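Local structure of iron-chelator utilization protein (Thermobifida fusca TM51, 4YHB) at residues 26-31 / 102-107. The protein binds flavin-adenine dinucleotide and probably acts as a reductase that releases iron from ferric siderophores taken up by the bacterium. Residues are numbered along the deposited sequence; the frame is centred on the assembly and turned at random.
Sequences RRITPR and TIDFVV. With FAD (flavin-adenine dinucleotide), chain C.
A single backbone hydrogen bond joins Arg-31 to Val-107 at one end of the flavin-binding barrel, where the turn after strand 17-29 meets the end of strand 100-106. The two strands are not neighbours in the sheet: strand 32-38 runs between them, and Ile-28 and Asp-104 stand 9.2 Å apart at their CA atoms, whereas Arg-31 and Val-107 close to 5.0 Å. Val-107 N gives its hydrogen to Arg-31 O over 2.8 Å, in a bond almost straight at the hydrogen (178°), though it approaches from above the carbonyl plane. CB and CG2 of Val-107 lie against the same carbonyl. With CG2 anti to its own carbonyl carbon, Val-107 also places this methyl over one face of the Arg-27 guanidinium, displaced from the centre of the group and 4.1 Å from NH1. The Arg-27 chain, bent at chi2 (66°) and chi3, folds back so that NH1 donates to Pro-30 O at 2.7 Å. Pro-30 O lies in the guanidinium plane while NH1 stands tilted from the plane of that carbonyl; the bond, though bent at its hydrogen, helps hold the guanidinium beside the turn. Here Ile-28 and Thr-29 sit together opposite Met-32 in a classic beta bulge, within the beta-hairpin that joins strands 17-29 and 32-38 of the six-stranded antiparallel barrel, the FAD-binding domain of siderophore-interacting proteins. Further along, Ile-28 CD1 brushes the carboxylate of Asp-104, whose OD1 is taken by a salt bridge from Arg-34 on the intervening strand. The Arg-31 chain, extended from CG to NE, leads away from Val-107, and its NH1 forms salt bridges with Asp-176 and Glu-179. Strand 100-106 meanwhile reads the flavin through its backbone: Asp-104 O accepts from FAD N3 at 2.9 Å, and Val-106 N donates to FAD O2 at the same distance, matching the pyrimidine edge of the isoalloxazine. Val-106 CG2 packs 3.3 Å from that O2, while CG1 approaches the adenine amino group N6A.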
ATOM      1  N   ARG A  26     -11.899  10.017   6.948  1.00 19.17           N
ATOM      2  CA  ARG A  26     -12.789  10.100   5.794  1.00 20.02           C
ATOM      3  C   ARG A  26     -13.176   8.685   5.329  1.00 21.66           C
ATOM      4  O   ARG A  26     -12.323   7.940   4.872  1.00 23.16           O
ATOM      5  CB  ARG A  26     -12.114  10.877   4.654  1.00 24.09           C
ATOM      6  CG  ARG A  26     -11.845  12.366   4.951  1.00 28.21           C
ATOM      7  CD  ARG A  26     -10.699  12.965   4.115  1.00 34.89           C
ATOM      8  NE  ARG A  26     -10.863  12.810   2.670  1.00 56.04           N
ATOM      9  CZ  ARG A  26      -9.895  13.015   1.774  1.00 63.99           C
ATOM     10  NH1 ARG A  26      -8.679  13.377   2.171  1.00 61.36           N
ATOM     11  NH2 ARG A  26     -10.136  12.848   0.478  1.00 64.08           N
ATOM     12  N   ARG A  27     -14.441   8.303   5.484  1.00 21.69           N
ATOM     13  CA  ARG A  27     -14.874   6.989   5.013  1.00 24.05           C
ATOM     14  C   ARG A  27     -15.169   7.112   3.524  1.00 23.65           C
ATOM     15  O   ARG A  27     -16.288   7.437   3.126  1.00 25.19           O
ATOM     16  CB  ARG A  27     -16.096   6.488   5.792  1.00 25.88           C
ATOM     17  CG  ARG A  27     -16.618   5.105   5.331  1.00 32.19           C
ATOM     18  CD  ARG A  27     -15.613   3.960   5.613  1.00 33.13           C
ATOM     19  NE  ARG A  27     -15.542   3.698   7.046  1.00 40.70           N
ATOM     20  CZ  ARG A  27     -15.894   2.559   7.630  1.00 35.89           C
ATOM     21  NH1 ARG A  27     -16.323   1.525   6.910  1.00 34.63           N
ATOM     22  NH2 ARG A  27     -15.809   2.457   8.947  1.00 29.20           N
ATOM     23  N   ILE A  28     -14.147   6.888   2.707  1.00 20.04           N
ATOM     24  CA  ILE A  28     -14.249   7.156   1.281  1.00 22.10           C
ATOM     25  C   ILE A  28     -15.114   6.128   0.544  1.00 25.18           C
ATOM     26  O   ILE A  28     -15.815   6.487  -0.392  1.00 25.71           O
ATOM     27  CB  ILE A  28     -12.865   7.220   0.624  1.00 24.58           C
ATOM     28  CG1 ILE A  28     -12.045   5.983   0.984  1.00 26.95           C
ATOM     29  CG2 ILE A  28     -12.097   8.490   1.079  1.00 27.89           C
ATOM     30  CD1 ILE A  28     -10.682   5.952   0.306  1.00 31.14           C
ATOM     31  N   THR A  29     -15.065   4.864   0.950  1.00 22.42           N
ATOM     32  CA  THR A  29     -15.976   3.843   0.415  1.00 21.83           C
ATOM     33  C   THR A  29     -16.406   2.995   1.603  1.00 22.57           C
ATOM     34  O   THR A  29     -15.814   3.124   2.690  1.00 21.84           O
ATOM     35  CB  THR A  29     -15.319   2.959  -0.687  1.00 21.56           C
ATOM     36  OG1 THR A  29     -14.206   2.239  -0.138  1.00 23.76           O
ATOM     37  CG2 THR A  29     -14.851   3.800  -1.868  1.00 24.62           C
ATOM     38  N   PRO A  30     -17.431   2.141   1.429  1.00 21.48           N
ATOM     39  CA  PRO A  30     -17.881   1.342   2.571  1.00 21.37           C
ATOM     40  C   PRO A  30     -16.792   0.516   3.273  1.00 22.69           C
ATOM     41  O   PRO A  30     -16.863   0.398   4.497  1.00 23.76           O
ATOM     42  CB  PRO A  30     -18.930   0.421   1.946  1.00 25.41           C
ATOM     43  CG  PRO A  30     -19.508   1.226   0.860  1.00 21.68           C
ATOM     44  CD  PRO A  30     -18.371   2.022   0.287  1.00 21.94           C
ATOM     45  N   ARG A  31     -15.813  -0.014   2.541  1.00 17.91           N
ATOM     46  CA  ARG A  31     -14.773  -0.858   3.142  1.00 20.19           C
ATOM     47  C   ARG A  31     -13.376  -0.231   3.191  1.00 19.31           C
ATOM     48  O   ARG A  31     -12.386  -0.940   3.371  1.00 17.18           O
ATOM     49  CB  ARG A  31     -14.666  -2.175   2.386  1.00 19.51           C
ATOM     50  CG  ARG A  31     -15.973  -2.967   2.337  1.00 20.26           C
ATOM     51  CD  ARG A  31     -15.802  -4.079   1.315  1.00 24.62           C
ATOM     52  NE  ARG A  31     -16.903  -5.039   1.268  1.00 27.66           N
ATOM     53  CZ  ARG A  31     -18.001  -4.880   0.550  1.00 29.06           C
ATOM     54  NH1 ARG A  31     -18.168  -3.764  -0.154  1.00 31.67           N
ATOM     55  NH2 ARG A  31     -18.934  -5.841   0.538  1.00 25.55           N
ATOM     56  N   THR A 102      -1.222  10.743   5.410  1.00 18.66           N
ATOM     57  CA  THR A 102      -2.478  10.091   5.049  1.00 19.78           C
ATOM     58  C   THR A 102      -2.284   8.593   4.801  1.00 19.28           C
ATOM     59  O   THR A 102      -1.379   8.178   4.063  1.00 19.72           O
ATOM     60  CB  THR A 102      -3.110  10.726   3.799  1.00 20.80           C
ATOM     61  OG1 THR A 102      -3.346  12.111   4.049  1.00 23.41           O
ATOM     62  CG2 THR A 102      -4.442  10.046   3.460  1.00 20.57           C
ATOM     63  N   ILE A 103      -3.129   7.795   5.441  1.00 16.61           N
ATOM     64  CA  ILE A 103      -3.109   6.346   5.291  1.00 17.44           C
ATOM     65  C   ILE A 103      -4.494   5.836   4.925  1.00 18.35           C
ATOM     66  O   ILE A 103      -5.483   6.183   5.589  1.00 17.75           O
ATOM     67  CB  ILE A 103      -2.686   5.630   6.586  1.00 18.02           C
ATOM     68  CG1 ILE A 103      -1.426   6.255   7.193  1.00 22.91           C
ATOM     69  CG2 ILE A 103      -2.569   4.103   6.344  1.00 18.46           C
ATOM     70  CD1 ILE A 103      -0.146   5.766   6.635  1.00 20.68           C
ATOM     71  N   ASP A 104      -4.559   5.002   3.889  1.00 16.77           N
ATOM     72  CA  ASP A 104      -5.802   4.325   3.524  1.00 17.43           C
ATOM     73  C   ASP A 104      -5.845   2.907   4.103  1.00 17.67           C
ATOM     74  O   ASP A 104      -5.005   2.067   3.757  1.00 19.36           O
ATOM     75  CB  ASP A 104      -5.941   4.260   1.992  1.00 19.60           C
ATOM     76  CG  ASP A 104      -6.392   5.569   1.389  1.00 23.02           C
ATOM     77  OD1 ASP A 104      -6.570   6.532   2.150  1.00 22.61           O
ATOM     78  OD2 ASP A 104      -6.578   5.638   0.152  1.00 25.66           O
ATOM     79  N   PHE A 105      -6.828   2.636   4.962  1.00 17.34           N
ATOM     80  CA  PHE A 105      -6.978   1.326   5.604  1.00 16.02           C
ATOM     81  C   PHE A 105      -8.105   0.516   4.968  1.00 17.55           C
ATOM     82  O   PHE A 105      -9.226   1.019   4.841  1.00 17.75           O
ATOM     83  CB  PHE A 105      -7.331   1.448   7.089  1.00 17.51           C
ATOM     84  CG  PHE A 105      -6.270   2.059   7.948  1.00 18.11           C
ATOM     85  CD1 PHE A 105      -6.074   3.426   7.964  1.00 17.49           C
ATOM     86  CD2 PHE A 105      -5.528   1.261   8.813  1.00 20.64           C
ATOM     87  CE1 PHE A 105      -5.101   3.997   8.803  1.00 20.06           C
ATOM     88  CE2 PHE A 105      -4.556   1.816   9.647  1.00 22.19           C
ATOM     89  CZ  PHE A 105      -4.344   3.184   9.643  1.00 19.52           C
ATOM     90  N   VAL A 106      -7.840  -0.745   4.639  1.00 16.65           N
ATOM     91  CA  VAL A 106      -8.948  -1.658   4.357  1.00 17.15           C
ATOM     92  C   VAL A 106      -9.657  -1.948   5.670  1.00 18.68           C
ATOM     93  O   VAL A 106      -9.015  -2.269   6.668  1.00 18.05           O
ATOM     94  CB  VAL A 106      -8.504  -2.987   3.734  1.00 20.03           C
ATOM     95  CG1 VAL A 106      -9.723  -3.959   3.626  1.00 17.09           C
ATOM     96  CG2 VAL A 106      -7.883  -2.763   2.371  1.00 20.73           C
ATOM     97  N   VAL A 107     -10.977  -1.819   5.679  1.00 18.21           N
ATOM     98  CA  VAL A 107     -11.742  -2.146   6.875  1.00 17.75           C
ATOM     99  C   VAL A 107     -12.198  -3.584   6.722  1.00 22.48           C
ATOM    100  O   VAL A 107     -12.939  -3.889   5.798  1.00 19.82           O
ATOM    101  CB  VAL A 107     -12.942  -1.188   7.057  1.00 25.22           C
ATOM    102  CG1 VAL A 107     -13.686  -1.477   8.354  1.00 25.20           C
ATOM    103  CG2 VAL A 107     -12.464   0.266   7.004  1.00 22.00           C
TER
HETATM  104  PA  FAD C 301      -3.441  -9.536  10.305  1.00 21.82           P
HETATM  105  O1A FAD C 301      -3.290  -9.793  11.811  1.00 20.87           O
HETATM  106  O2A FAD C 301      -2.046  -9.304   9.611  1.00 17.84           O
HETATM  107  O5B FAD C 301      -4.024 -10.878   9.632  1.00 21.56           O
HETATM  108  C5B FAD C 301      -5.053 -11.576  10.235  1.00 21.87           C
HETATM  109  C4B FAD C 301      -5.840 -12.353   9.162  1.00 22.20           C
HETATM  110  O4B FAD C 301      -6.548 -11.499   8.306  1.00 23.45           O
HETATM  111  C3B FAD C 301      -4.979 -13.185   8.308  1.00 23.19           C
HETATM  112  O3B FAD C 301      -5.680 -14.364   8.079  1.00 26.54           O
HETATM  113  C2B FAD C 301      -4.845 -12.437   7.103  1.00 20.03           C
HETATM  114  O2B FAD C 301      -4.708 -13.234   5.933  1.00 22.20           O
HETATM  115  C1B FAD C 301      -6.119 -11.709   7.002  1.00 21.50           C
HETATM  116  N9A FAD C 301      -6.047 -10.417   6.333  1.00 20.62           N
HETATM  117  C8A FAD C 301      -5.063  -9.498   6.442  1.00 21.27           C
HETATM  118  N7A FAD C 301      -5.379  -8.438   5.686  1.00 21.62           N
HETATM  119  C5A FAD C 301      -6.589  -8.669   5.127  1.00 18.92           C
HETATM  120  C6A FAD C 301      -7.416  -7.948   4.265  1.00 22.14           C
HETATM  121  N6A FAD C 301      -7.022  -6.657   3.822  1.00 17.97           N
HETATM  122  N1A FAD C 301      -8.587  -8.477   3.871  1.00 21.45           N
HETATM  123  C2A FAD C 301      -8.972  -9.700   4.295  1.00 21.59           C
HETATM  124  N3A FAD C 301      -8.203 -10.417   5.121  1.00 22.61           N
HETATM  125  C4A FAD C 301      -7.012  -9.928   5.531  1.00 21.02           C
HETATM  126  N1  FAD C 301      -3.189  -2.624   3.722  1.00 15.73           N
HETATM  127  C2  FAD C 301      -4.052  -1.608   3.693  1.00 17.67           C
HETATM  128  O2  FAD C 301      -5.209  -1.783   4.046  1.00 15.75           O
HETATM  129  N3  FAD C 301      -3.604  -0.387   3.268  1.00 16.35           N
HETATM  130  C4  FAD C 301      -2.325  -0.190   2.883  1.00 16.61           C
HETATM  131  O4  FAD C 301      -1.984   0.928   2.522  1.00 16.97           O
HETATM  132  C4X FAD C 301      -1.403  -1.237   2.895  1.00 16.94           C
HETATM  133  N5  FAD C 301      -0.083  -1.096   2.505  1.00 19.03           N
HETATM  134  C5X FAD C 301       0.757  -2.155   2.563  1.00 17.54           C
HETATM  135  C6  FAD C 301       2.095  -2.015   2.178  1.00 19.70           C
HETATM  136  C7  FAD C 301       2.881  -2.983   2.227  1.00 18.41           C
HETATM  137  C7M FAD C 301       4.327  -2.703   1.776  1.00 17.84           C
HETATM  138  C8  FAD C 301       2.624  -4.137   2.606  1.00 16.34           C
HETATM  139  C8M FAD C 301       3.606  -5.275   2.631  1.00 20.12           C
HETATM  140  C9  FAD C 301       1.356  -4.446   3.019  1.00 17.20           C
HETATM  141  C9A FAD C 301       0.204  -3.443   3.053  1.00 15.71           C
HETATM  142  N10 FAD C 301      -1.066  -3.556   3.407  1.00 18.08           N
HETATM  143  C10 FAD C 301      -1.892  -2.488   3.341  1.00 16.31           C
HETATM  144  C1' FAD C 301      -1.582  -4.863   3.868  1.00 15.48           C
HETATM  145  C2' FAD C 301      -1.595  -4.994   5.359  1.00 16.98           C
HETATM  146  O2' FAD C 301      -0.314  -4.883   5.840  1.00 17.67           O
HETATM  147  C3' FAD C 301      -2.226  -6.385   5.719  1.00 19.30           C
HETATM  148  O3' FAD C 301      -3.486  -6.428   5.129  1.00 16.51           O
HETATM  149  C4' FAD C 301      -2.233  -6.730   7.184  1.00 20.18           C
HETATM  150  O4' FAD C 301      -2.337  -8.081   7.342  1.00 19.00           O
HETATM  151  C5' FAD C 301      -3.401  -6.095   7.956  1.00 18.16           C
HETATM  152  O5' FAD C 301      -3.219  -6.120   9.351  1.00 19.43           O
HETATM  153  P   FAD C 301      -4.325  -6.877  10.189  1.00 19.29           P
HETATM  154  O1P FAD C 301      -3.779  -6.756  11.629  1.00 20.74           O
HETATM  155  O2P FAD C 301      -5.666  -6.261   9.704  1.00 19.95           O
HETATM  156  O3P FAD C 301      -4.593  -8.434  10.147  1.00 22.02           O